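Local coordinates for protein nucleotidyl transferase (Methanothermobacter thermautotrophicus, PDB 6PLJ) that probably catalyses nucleotidyl transfer and is thought to take part in building the pseudomurein cell wall, at residues Val75-Val80 / Arg119-Asp124; Ser151-Leu156 / Leu174-Asp179; Gly35-Arg40 / Ile220-Asp225. One frame throughout, in Å; residues are numbered along the deposited sequence. Where two conformers were deposited one is given.

Interaction 1. Residues Val75-Val80 / Arg119-Asp124; sequences VDECIV and RAAGGD
In the Rossmann-like half of this NTP-transferase fold, Glu77 and Ile79 of strand 77-82 face the end of helix 110-120 and the loop Ala121-Gly123 that leads on to strand 125-130. Strand 25-31 lies between strands 77-82 and 125-130 in the sheet, and the loop passes over it to meet strand 77-82. Glu77 makes the polar part of the contact. Its CG sits between the backbone N and the carbonyl carbon (chi1 68°), and the chain beyond is extended, carrying the carboxylate to the loop. Gly122 N donates to Glu77 OE2 at 2.8 Å, nearly straight (160°), and the same oxygen bonds Ser26 OG of the intervening strand. Beside this bond, Glu77 OE2 rests 3.5 Å from Ala121 CA. Two residues on, the apolar part begins: Ile79 CG1 lies 4.3 Å from Ala120 CB, and Ile79 CD1 is 4.3 Å from Ala121 CA. With alanine at Glu77, Gly122 N and Ser26 OG would probably lose the acceptor they share, and the glycine turn would be less firmly held. One carboxylate oxygen thus holds both a loop amide and a strand hydroxyl, tying the turn to strand 77-82 through a side chain, with no backbone pairing between these two segments.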
ATOM      1  N   VAL A  75      -0.305  -8.293 -11.577  1.00 10.88           N
ATOM      2  CA  VAL A  75       0.039  -7.018 -12.207  1.00 10.73           C
ATOM      3  C   VAL A  75       1.139  -7.159 -13.264  1.00 10.74           C
ATOM      4  O   VAL A  75       1.977  -8.064 -13.191  1.00 10.51           O
ATOM      5  CB  VAL A  75       0.455  -5.958 -11.157  1.00 10.95           C
ATOM      6  CG1 VAL A  75      -0.727  -5.667 -10.233  1.00 11.60           C
ATOM      7  CG2 VAL A  75       1.710  -6.370 -10.404  1.00 11.09           C
ATOM      8  N   ASP A  76       1.138  -6.253 -14.236  1.00 10.70           N
ATOM      9  CA  ASP A  76       2.124  -6.289 -15.328  1.00 10.95           C
ATOM     10  C   ASP A  76       3.509  -5.818 -14.892  1.00 10.73           C
ATOM     11  O   ASP A  76       4.496  -6.171 -15.506  1.00 10.86           O
ATOM     12  CB  ASP A  76       1.657  -5.428 -16.495  1.00 11.46           C
ATOM     13  CG  ASP A  76       0.424  -5.981 -17.153  1.00 12.36           C
ATOM     14  OD1 ASP A  76       0.466  -7.128 -17.637  1.00 13.85           O
ATOM     15  OD2 ASP A  76      -0.585  -5.285 -17.214  1.00 13.88           O
ATOM     16  N   GLU A  77       3.566  -4.991 -13.856  1.00 10.25           N
ATOM     17  CA  GLU A  77       4.829  -4.526 -13.286  1.00 10.31           C
ATOM     18  C   GLU A  77       4.565  -4.030 -11.887  1.00 10.26           C
ATOM     19  O   GLU A  77       3.422  -3.715 -11.558  1.00  9.82           O
ATOM     20  CB  GLU A  77       5.452  -3.394 -14.104  1.00 10.61           C
ATOM     21  CG  GLU A  77       4.645  -2.095 -14.044  1.00 10.51           C
ATOM     22  CD  GLU A  77       5.223  -0.964 -14.855  1.00 10.91           C
ATOM     23  OE1 GLU A  77       6.390  -1.072 -15.292  1.00 11.07           O
ATOM     24  OE2 GLU A  77       4.505   0.037 -15.039  1.00 10.63           O
ATOM     25  N   CYS A  78       5.618  -3.967 -11.077  1.00 10.33           N
ATOM     26  CA  CYS A  78       5.533  -3.429  -9.732  1.00 10.82           C
ATOM     27  C   CYS A  78       6.630  -2.392  -9.525  1.00 10.68           C
ATOM     28  O   CYS A  78       7.824  -2.707  -9.619  1.00 10.82           O
ATOM     29  CB  CYS A  78       5.666  -4.547  -8.710  1.00 11.16           C
ATOM     30  SG  CYS A  78       5.452  -3.965  -7.007  1.00 12.31           S
ATOM     31  N   ILE A  79       6.196  -1.159  -9.279  1.00 10.61           N
ATOM     32  CA  ILE A  79       7.046  -0.041  -8.920  1.00 10.78           C
ATOM     33  C   ILE A  79       7.062   0.022  -7.408  1.00 10.31           C
ATOM     34  O   ILE A  79       6.019  -0.129  -6.784  1.00 10.73           O
ATOM     35  CB  ILE A  79       6.482   1.291  -9.490  1.00 11.53           C
ATOM     36  CG1 ILE A  79       6.762   1.405 -10.999  1.00 12.80           C
ATOM     37  CG2 ILE A  79       7.131   2.502  -8.825  1.00 11.92           C
ATOM     38  CD1 ILE A  79       6.243   0.305 -11.864  1.00 13.96           C
ATOM     39  N   VAL A  80       8.233   0.225  -6.818  1.00  9.62           N
ATOM     40  CA  VAL A  80       8.317   0.426  -5.377  1.00  9.37           C
ATOM     41  C   VAL A  80       8.967   1.771  -5.146  1.00  9.52           C
ATOM     42  O   VAL A  80      10.038   2.041  -5.696  1.00  9.91           O
ATOM     43  CB  VAL A  80       9.131  -0.663  -4.673  1.00  9.63           C
ATOM     44  CG1 VAL A  80       9.180  -0.387  -3.183  1.00  9.64           C
ATOM     45  CG2 VAL A  80       8.546  -2.040  -4.940  1.00  9.38           C
ATOM     46  N   ARG A 119       4.101   8.263 -11.625  1.00 11.92           N
ATOM     47  CA  ARG A 119       4.945   8.858 -12.676  1.00 13.08           C
ATOM     48  C   ARG A 119       5.879   7.864 -13.376  1.00 13.00           C
ATOM     49  O   ARG A 119       6.147   7.996 -14.574  1.00 13.70           O
ATOM     50  CB  ARG A 119       5.764  10.031 -12.106  1.00 14.83           C
ATOM     51  CG  ARG A 119       4.990  11.324 -11.964  1.00 17.66           C
ATOM     52  CD  ARG A 119       5.868  12.447 -11.422  1.00 19.22           C
ATOM     53  NE  ARG A 119       7.091  12.619 -12.207  0.70 20.52           N
ATOM     54  CZ  ARG A 119       8.346  12.615 -11.745  0.70 23.38           C
ATOM     55  NH1 ARG A 119       8.627  12.478 -10.441  0.70 23.60           N
ATOM     56  NH2 ARG A 119       9.354  12.772 -12.609  0.70 23.37           N
ATOM     57  N   ALA A 120       6.352   6.868 -12.641  1.00 11.78           N
ATOM     58  CA  ALA A 120       7.225   5.835 -13.152  1.00 12.08           C
ATOM     59  C   ALA A 120       6.475   4.667 -13.783  1.00 11.98           C
ATOM     60  O   ALA A 120       7.105   3.804 -14.366  1.00 13.76           O
ATOM     61  CB  ALA A 120       8.113   5.305 -12.036  1.00 12.16           C
ATOM     62  N   ALA A 121       5.156   4.609 -13.629  1.00 11.45           N
ATOM     63  CA  ALA A 121       4.375   3.444 -14.055  1.00 11.37           C
ATOM     64  C   ALA A 121       3.955   3.580 -15.498  1.00 11.57           C
ATOM     65  O   ALA A 121       3.565   4.654 -15.946  1.00 11.99           O
ATOM     66  CB  ALA A 121       3.139   3.298 -13.184  1.00 11.31           C
ATOM     67  N   GLY A 122       4.005   2.482 -16.234  1.00 11.61           N
ATOM     68  CA  GLY A 122       3.500   2.463 -17.610  1.00 12.26           C
ATOM     69  C   GLY A 122       2.003   2.265 -17.784  1.00 12.83           C
ATOM     70  O   GLY A 122       1.470   2.564 -18.867  1.00 14.23           O
ATOM     71  N   GLY A 123       1.317   1.758 -16.762  1.00 12.72           N
ATOM     72  CA  GLY A 123      -0.047   1.266 -16.899  1.00 13.14           C
ATOM     73  C   GLY A 123      -1.119   2.326 -16.894  1.00 13.54           C
ATOM     74  O   GLY A 123      -0.892   3.438 -16.437  1.00 14.29           O
ATOM     75  N   ASP A 124      -2.285   1.972 -17.429  1.00 13.87           N
ATOM     76  CA  ASP A 124      -3.460   2.849 -17.389  1.00 14.45           C
ATOM     77  C   ASP A 124      -4.288   2.660 -16.129  1.00 13.06           C
ATOM     78  O   ASP A 124      -5.151   3.505 -15.819  1.00 12.37           O
ATOM     79  CB  ASP A 124      -4.358   2.638 -18.616  1.00 16.36           C
ATOM     80  CG  ASP A 124      -4.834   1.220 -18.751  1.00 19.10           C
ATOM     81  OD1 ASP A 124      -4.096   0.395 -19.309  1.00 23.23           O
ATOM     82  OD2 ASP A 124      -5.950   0.898 -18.293  1.00 23.43           O
TER

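Interaction 2. Residues Ser151-Leu156 / Leu174-Asp179; sequences STVSIL and LAAGAD
Val153 carries CG1 anti to its backbone N (chi1 179°), which leaves CG2 on the side of Ala176, 3.9 Å from Ala176 CB. The same choice at Ile155 (chi1 -169°) puts CG1 4.0 Å from Leu174 CB, the two side chains meeting at a slant. These pairs belong to neighbouring antiparallel strands, 152-157 and 174-177, in the mixed sheet of the nucleotide-diphospho-sugar transferase fold, where 174-177 is the reversed strand inserted between 152-157 and 125-130. The axes of 152-156 and 174-177 come within 4.6 Å of each other. Ser154 and Ala175 form the hydrogen-bonded pair. Ser154 N reaches Ala175 O at 2.9 Å in the carbonyl plane, whereas Ala175 N meets Ser154 O at 2.8 Å, tilted 30° from that carbonyl's plane. Ala175 O also receives a CA-H...O contact from Val153 CA at 3.4 Å. Ile155 and Leu174, the adjoining non-hydrogen-bonded pair, turn toward Leu196 of helix 192-201, while Ala175 packs on Ile144 of helix 138-147 from the other face, so both sides of the ladder are buried. Beyond Val153 the strands part and a water fills in for direct pairing: its link to Thr152 O is weak, but it accepts from Gly177 N, the N-cap residue of helix 178-184, at 2.9 Å.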
ATOM      1  N   SER A 151     -12.760   5.856 -14.537  0.80 22.36           N
ATOM      2  CA  SER A 151     -13.496   6.742 -13.640  0.80 22.48           C
ATOM      3  C   SER A 151     -13.976   6.085 -12.346  0.80 22.27           C
ATOM      4  O   SER A 151     -14.761   6.675 -11.620  0.80 23.43           O
ATOM      5  CB  SER A 151     -14.682   7.332 -14.402  0.80 23.95           C
ATOM      6  OG  SER A 151     -14.194   8.069 -15.509  0.80 25.10           O
ATOM      7  N   THR A 152     -13.548   4.858 -12.072  1.00 21.04           N
ATOM      8  CA  THR A 152     -13.924   4.175 -10.831  1.00 20.01           C
ATOM      9  C   THR A 152     -12.692   3.846 -10.030  1.00 18.01           C
ATOM     10  O   THR A 152     -11.722   3.287 -10.562  1.00 17.36           O
ATOM     11  CB  THR A 152     -14.683   2.875 -11.130  1.00 21.10           C
ATOM     12  OG1 THR A 152     -15.811   3.186 -11.955  1.00 24.43           O
ATOM     13  CG2 THR A 152     -15.169   2.204  -9.853  1.00 21.76           C
ATOM     14  N   VAL A 153     -12.748   4.200  -8.753  1.00 15.79           N
ATOM     15  CA  VAL A 153     -11.709   3.851  -7.797  1.00 14.61           C
ATOM     16  C   VAL A 153     -12.234   2.668  -7.016  1.00 14.10           C
ATOM     17  O   VAL A 153     -13.405   2.656  -6.592  1.00 15.04           O
ATOM     18  CB  VAL A 153     -11.372   5.026  -6.864  1.00 14.28           C
ATOM     19  CG1 VAL A 153     -10.290   4.633  -5.863  1.00 14.18           C
ATOM     20  CG2 VAL A 153     -10.918   6.247  -7.668  1.00 14.87           C
ATOM     21  N   SER A 154     -11.397   1.651  -6.852  0.50 12.97           N
ATOM     22  CA  SER A 154     -11.743   0.481  -6.067  0.50 12.66           C
ATOM     23  C   SER A 154     -10.809   0.456  -4.879  0.50 12.41           C
ATOM     24  O   SER A 154      -9.686   0.936  -4.956  0.50 11.86           O
ATOM     25  CB  SER A 154     -11.597  -0.782  -6.901  0.50 12.68           C
ATOM     26  OG  SER A 154     -10.261  -0.922  -7.330  0.50 12.94           O
ATOM     27  N   ILE A 155     -11.283  -0.075  -3.766  1.00 12.30           N
ATOM     28  CA  ILE A 155     -10.540   0.029  -2.512  1.00 12.44           C
ATOM     29  C   ILE A 155     -10.894  -1.098  -1.572  1.00 12.24           C
ATOM     30  O   ILE A 155     -12.007  -1.630  -1.635  1.00 12.50           O
ATOM     31  CB  ILE A 155     -10.838   1.400  -1.865  1.00 12.90           C
ATOM     32  CG1 ILE A 155      -9.902   1.684  -0.689  1.00 12.90           C
ATOM     33  CG2 ILE A 155     -12.317   1.523  -1.468  1.00 13.52           C
ATOM     34  CD1 ILE A 155      -9.878   3.145  -0.335  1.00 13.13           C
ATOM     35  N   LEU A 156      -9.937  -1.469  -0.719  1.00 11.39           N
ATOM     36  CA  LEU A 156     -10.203  -2.455   0.327  1.00 11.10           C
ATOM     37  C   LEU A 156     -11.163  -1.834   1.339  1.00 11.38           C
ATOM     38  O   LEU A 156     -10.868  -0.824   1.952  1.00 11.00           O
ATOM     39  CB  LEU A 156      -8.906  -2.893   1.011  1.00 10.78           C
ATOM     40  CG  LEU A 156      -9.030  -4.012   2.055  1.00 10.74           C
ATOM     41  CD1 LEU A 156      -9.538  -5.281   1.405  1.00 10.99           C
ATOM     42  CD2 LEU A 156      -7.695  -4.248   2.752  1.00 10.62           C
ATOM     43  N   LEU A 174      -5.719   0.406  -2.969  1.00  9.27           N
ATOM     44  CA  LEU A 174      -6.769   0.884  -3.859  1.00  9.55           C
ATOM     45  C   LEU A 174      -6.268   0.730  -5.271  1.00  9.68           C
ATOM     46  O   LEU A 174      -5.065   0.544  -5.501  1.00  9.64           O
ATOM     47  CB  LEU A 174      -7.154   2.347  -3.552  1.00  9.53           C
ATOM     48  CG  LEU A 174      -6.067   3.415  -3.703  1.00  9.93           C
ATOM     49  CD1 LEU A 174      -5.828   3.814  -5.158  1.00 10.31           C
ATOM     50  CD2 LEU A 174      -6.384   4.651  -2.871  1.00 10.38           C
ATOM     51  N   ALA A 175      -7.179   0.798  -6.225  1.00  9.57           N
ATOM     52  CA  ALA A 175      -6.783   0.823  -7.630  1.00  9.71           C
ATOM     53  C   ALA A 175      -7.610   1.877  -8.331  1.00 10.03           C
ATOM     54  O   ALA A 175      -8.770   2.102  -7.993  1.00 10.25           O
ATOM     55  CB  ALA A 175      -6.951  -0.529  -8.280  1.00  9.82           C
ATOM     56  N   ALA A 176      -7.008   2.522  -9.319  1.00  9.71           N
ATOM     57  CA  ALA A 176      -7.689   3.575 -10.046  1.00  9.99           C
ATOM     58  C   ALA A 176      -7.012   3.792 -11.376  1.00 10.33           C
ATOM     59  O   ALA A 176      -5.864   3.417 -11.571  1.00 10.11           O
ATOM     60  CB  ALA A 176      -7.669   4.873  -9.249  1.00 10.18           C
ATOM     61  N   GLY A 177      -7.725   4.465 -12.270  1.00 10.44           N
ATOM     62  CA  GLY A 177      -7.107   4.954 -13.499  1.00 10.63           C
ATOM     63  C   GLY A 177      -5.925   5.858 -13.216  1.00 10.60           C
ATOM     64  O   GLY A 177      -5.956   6.682 -12.302  1.00 10.40           O
ATOM     65  N   ALA A 178      -4.858   5.692 -13.998  1.00 10.58           N
ATOM     66  CA  ALA A 178      -3.662   6.500 -13.837  1.00 10.90           C
ATOM     67  C   ALA A 178      -3.963   7.990 -14.049  1.00 10.67           C
ATOM     68  O   ALA A 178      -3.482   8.812 -13.287  1.00  9.92           O
ATOM     69  CB  ALA A 178      -2.551   6.035 -14.776  1.00 11.31           C
ATOM     70  N   ASP A 179      -4.785   8.345 -15.047  1.00 11.27           N
ATOM     71  CA  ASP A 179      -5.077   9.766 -15.273  1.00 11.72           C
ATOM     72  C   ASP A 179      -5.800  10.344 -14.058  1.00 11.16           C
ATOM     73  O   ASP A 179      -5.508  11.461 -13.650  1.00 11.35           O
ATOM     74  CB  ASP A 179      -5.985  10.001 -16.481  1.00 12.72           C
ATOM     75  CG  ASP A 179      -5.300   9.827 -17.807  1.00 14.22           C
ATOM     76  OD1 ASP A 179      -4.053   9.782 -17.877  1.00 15.58           O
ATOM     77  OD2 ASP A 179      -6.053   9.775 -18.817  1.00 15.33           O
TER
HETATM   78  O   HOH W   1     -10.250   5.619 -11.591  1.00 18.21           O

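Interaction 3. Residues Gly35-Arg40 / Ile220-Asp225; sequences GSRMMR and INHYSD
Apolar packing is led by Met38, whose side chain enters the bend Ile220-Tyr223 ahead of helix 223-236. With CG anti to the backbone N (chi1 -161°) and the chain bent at the next two torsions, the thioether turns in against Ile220: Met38 SD lies 3.5 Å from Ile220 CG2, the two side chains crossing at an angle. Farther back, Met38 CG passes the start of the helix, 3.4 Å from Tyr223 N and 4.0 Å from Tyr223 CB, while the sulfur lies at the edge of the Tyr223 ring, near its plane. Lys52 and Leu55 also touch Met38, which is buried. The second packing pair is Arg37 with His222. Arg37 CG approaches His222 CE1 to 3.4 Å obliquely, and the guanidinium and imidazole planes are 24° apart. Gly35-Met38 form the end of the glycine-rich loop and the Arg-Met pair that follow strand 25-31, a signature that in related nucleotidyltransferases handles the nucleotide phosphates; a similar role here is likely. Here the start of helix 36-44 packs against the bend that leads into the C-terminal helix. Among the polar links, Asp41, one turn along helix 36-44, takes a salt bridge from Arg37 NH2 and hydrogen bonds from His222 ND1 and Tyr223 N, which helps to set the positions of the Arg37 and His222 side chains. A water joins the backbones, accepting from Met38 N at 3.0 Å and donating to Asn221 O at 2.7 Å. Helix capping completes the set: Asp225 OD2 is gripped by two amides, Asn221 N on the anti side and, at 2.8 Å, the N-cap amide His222 N from above the carboxylate plane. The latter is the backward half of a capping box; Asp225 N bonds instead to His222 O.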
ATOM      1  N   GLY A  35       8.318   5.386  10.260  1.00 11.62           N
ATOM      2  CA  GLY A  35       7.407   4.680  11.146  1.00 11.32           C
ATOM      3  C   GLY A  35       7.921   4.842  12.553  1.00 11.08           C
ATOM      4  O   GLY A  35       8.331   3.889  13.199  1.00 10.98           O
ATOM      5  N   SER A  36       7.902   6.077  13.020  0.70 11.12           N
ATOM      6  CA  SER A  36       8.524   6.412  14.293  0.70 11.18           C
ATOM      7  C   SER A  36       7.790   5.780  15.480  0.70 11.52           C
ATOM      8  O   SER A  36       8.440   5.309  16.423  0.70 10.92           O
ATOM      9  CB  SER A  36       8.637   7.928  14.444  0.70 11.28           C
ATOM     10  OG  SER A  36       7.388   8.568  14.322  0.70 11.59           O
ATOM     11  N   ARG A  37       6.459   5.745  15.414  1.00 11.69           N
ATOM     12  CA  ARG A  37       5.640   5.177  16.493  1.00 12.72           C
ATOM     13  C   ARG A  37       5.985   3.721  16.738  1.00 11.76           C
ATOM     14  O   ARG A  37       6.165   3.294  17.893  1.00 11.43           O
ATOM     15  CB  ARG A  37       4.149   5.352  16.182  1.00 13.91           C
ATOM     16  CG  ARG A  37       3.201   4.925  17.289  1.00 16.06           C
ATOM     17  CD  ARG A  37       3.433   5.688  18.558  1.00 17.22           C
ATOM     18  NE  ARG A  37       4.295   4.983  19.496  1.00 19.05           N
ATOM     19  CZ  ARG A  37       4.714   5.473  20.655  1.00 19.98           C
ATOM     20  NH1 ARG A  37       4.399   6.721  21.031  1.00 21.87           N
ATOM     21  NH2 ARG A  37       5.474   4.720  21.433  1.00 19.72           N
ATOM     22  N   MET A  38       6.148   2.958  15.667  1.00 11.44           N
ATOM     23  CA  MET A  38       6.425   1.549  15.829  1.00 11.84           C
ATOM     24  C   MET A  38       7.818   1.321  16.407  1.00 11.63           C
ATOM     25  O   MET A  38       8.000   0.426  17.221  1.00 11.46           O
ATOM     26  CB  MET A  38       6.249   0.783  14.525  1.00 12.74           C
ATOM     27  CG  MET A  38       6.070  -0.708  14.773  1.00 13.44           C
ATOM     28  SD  MET A  38       7.021  -1.749  13.682  1.00 15.53           S
ATOM     29  CE  MET A  38       8.691  -1.194  14.042  1.00 14.38           C
ATOM     30  N   MET A  39       8.800   2.128  15.990  1.00 11.31           N
ATOM     31  CA  MET A  39      10.155   2.024  16.512  1.00 11.57           C
ATOM     32  C   MET A  39      10.205   2.388  17.988  1.00 11.31           C
ATOM     33  O   MET A  39      10.875   1.704  18.756  1.00 11.00           O
ATOM     34  CB  MET A  39      11.118   2.887  15.706  1.00 12.80           C
ATOM     35  CG  MET A  39      11.247   2.356  14.291  1.00 13.49           C
ATOM     36  SD  MET A  39      12.418   3.296  13.318  1.00 16.36           S
ATOM     37  CE  MET A  39      13.948   2.637  13.900  1.00 15.80           C
ATOM     38  N   ARG A  40       9.476   3.432  18.368  1.00 11.16           N
ATOM     39  CA  ARG A  40       9.376   3.826  19.782  1.00 11.61           C
ATOM     40  C   ARG A  40       8.711   2.725  20.592  1.00 12.09           C
ATOM     41  O   ARG A  40       9.135   2.442  21.726  1.00 12.16           O
ATOM     42  CB  ARG A  40       8.595   5.118  19.939  1.00 11.69           C
ATOM     43  CG  ARG A  40       9.314   6.345  19.383  1.00 12.28           C
ATOM     44  CD  ARG A  40       8.418   7.552  19.491  1.00 12.94           C
ATOM     45  NE  ARG A  40       8.281   8.013  20.871  1.00 13.50           N
ATOM     46  CZ  ARG A  40       9.178   8.775  21.513  1.00 14.26           C
ATOM     47  NH1 ARG A  40      10.297   9.191  20.914  1.00 14.31           N
ATOM     48  NH2 ARG A  40       8.959   9.143  22.771  1.00 15.14           N
ATOM     49  N   ILE A 220       0.983  -1.516   9.665  1.00 12.12           N
ATOM     50  CA  ILE A 220       1.859  -1.534  10.835  1.00 12.02           C
ATOM     51  C   ILE A 220       2.114  -0.102  11.276  1.00 13.17           C
ATOM     52  O   ILE A 220       2.979   0.587  10.721  1.00 14.26           O
ATOM     53  CB  ILE A 220       3.159  -2.289  10.573  1.00 11.95           C
ATOM     54  CG1 ILE A 220       2.833  -3.737  10.220  1.00 11.76           C
ATOM     55  CG2 ILE A 220       4.060  -2.223  11.816  1.00 12.16           C
ATOM     56  CD1 ILE A 220       4.004  -4.510   9.655  1.00 12.42           C
ATOM     57  N   ASN A 221       1.319   0.350  12.231  1.00 13.76           N
ATOM     58  CA  ASN A 221       1.494   1.659  12.825  1.00 15.39           C
ATOM     59  C   ASN A 221       2.139   1.486  14.186  1.00 15.22           C
ATOM     60  O   ASN A 221       3.108   2.172  14.526  1.00 15.87           O
ATOM     61  CB  ASN A 221       0.155   2.367  12.948  1.00 17.08           C
ATOM     62  CG  ASN A 221       0.284   3.729  13.584  1.00 19.65           C
ATOM     63  OD1 ASN A 221       1.177   4.504  13.233  1.00 22.51           O
ATOM     64  ND2 ASN A 221      -0.595   4.028  14.537  1.00 21.67           N
ATOM     65  N   HIS A 222       1.579   0.578  14.977  1.00 14.20           N
ATOM     66  CA  HIS A 222       2.153   0.182  16.265  1.00 14.63           C
ATOM     67  C   HIS A 222       2.831  -1.170  16.160  1.00 13.08           C
ATOM     68  O   HIS A 222       2.516  -1.965  15.278  1.00 12.18           O
ATOM     69  CB  HIS A 222       1.057   0.126  17.341  1.00 16.08           C
ATOM     70  CG  HIS A 222       0.578   1.470  17.775  1.00 19.11           C
ATOM     71  ND1 HIS A 222       1.262   2.241  18.689  1.00 21.73           N
ATOM     72  CD2 HIS A 222      -0.495   2.199  17.395  1.00 21.60           C
ATOM     73  CE1 HIS A 222       0.616   3.378  18.871  1.00 22.77           C
ATOM     74  NE2 HIS A 222      -0.451   3.380  18.093  1.00 22.69           N
ATOM     75  N   TYR A 223       3.754  -1.457  17.075  1.00 11.91           N
ATOM     76  CA  TYR A 223       4.403  -2.751  17.100  1.00 11.93           C
ATOM     77  C   TYR A 223       3.376  -3.872  17.285  1.00 11.32           C
ATOM     78  O   TYR A 223       3.522  -4.955  16.710  1.00 11.09           O
ATOM     79  CB  TYR A 223       5.506  -2.790  18.169  1.00 12.35           C
ATOM     80  CG  TYR A 223       6.365  -4.019  18.137  1.00 12.69           C
ATOM     81  CD1 TYR A 223       7.144  -4.337  17.023  1.00 13.15           C
ATOM     82  CD2 TYR A 223       6.412  -4.874  19.234  1.00 13.31           C
ATOM     83  CE1 TYR A 223       7.930  -5.476  17.001  1.00 14.11           C
ATOM     84  CE2 TYR A 223       7.203  -6.001  19.219  1.00 14.16           C
ATOM     85  CZ  TYR A 223       7.951  -6.299  18.112  1.00 14.72           C
ATOM     86  OH  TYR A 223       8.714  -7.436  18.146  1.00 18.13           O
ATOM     87  N   SER A 224       2.330  -3.599  18.061  1.00 11.45           N
ATOM     88  CA  SER A 224       1.231  -4.563  18.247  1.00 11.85           C
ATOM     89  C   SER A 224       0.585  -4.972  16.918  1.00 11.53           C
ATOM     90  O   SER A 224       0.132  -6.097  16.784  1.00 10.80           O
ATOM     91  CB  SER A 224       0.193  -4.020  19.223  1.00 12.47           C
ATOM     92  OG  SER A 224      -0.359  -2.800  18.789  1.00 14.31           O
ATOM     93  N   ASP A 225       0.547  -4.060  15.948  1.00 10.82           N
ATOM     94  CA  ASP A 225       0.008  -4.380  14.615  1.00 10.71           C
ATOM     95  C   ASP A 225       0.879  -5.402  13.914  1.00 10.43           C
ATOM     96  O   ASP A 225       0.387  -6.325  13.270  1.00  9.67           O
ATOM     97  CB  ASP A 225      -0.064  -3.128  13.739  1.00 11.06           C
ATOM     98  CG  ASP A 225      -1.000  -2.062  14.286  1.00 12.09           C
ATOM     99  OD1 ASP A 225      -2.087  -2.415  14.804  1.00 13.80           O
ATOM    100  OD2 ASP A 225      -0.681  -0.857  14.136  1.00 12.24           O
TER
HETATM  101  O   HOH W   2       4.820   3.726  13.058  1.00 14.34           O

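In the fold
Interactions 1 and 2 are neighbours on the central mixed sheet, their centres 14 Å apart, and they come in series along the chain. They touch where Asp124 O probably accepts a hydrogen bond from Ala178 N (2.9 Å), linking the loop before strand 125-130 to the first turn of helix 178-184. Interaction 3 lies on the opposite side of the chain's centre from both, about 28 Å away between centres, and joins the starts of helices 36-44 and 223-236. Its segments are 180 residues apart, so interactions 1 and 2 are both nested in the loop it closes. Interaction 2 pairs two strands of the sheet and interaction 1 ties a crossing loop to another, while the third brings the C-terminal helix against the signature loop following strand 25-31.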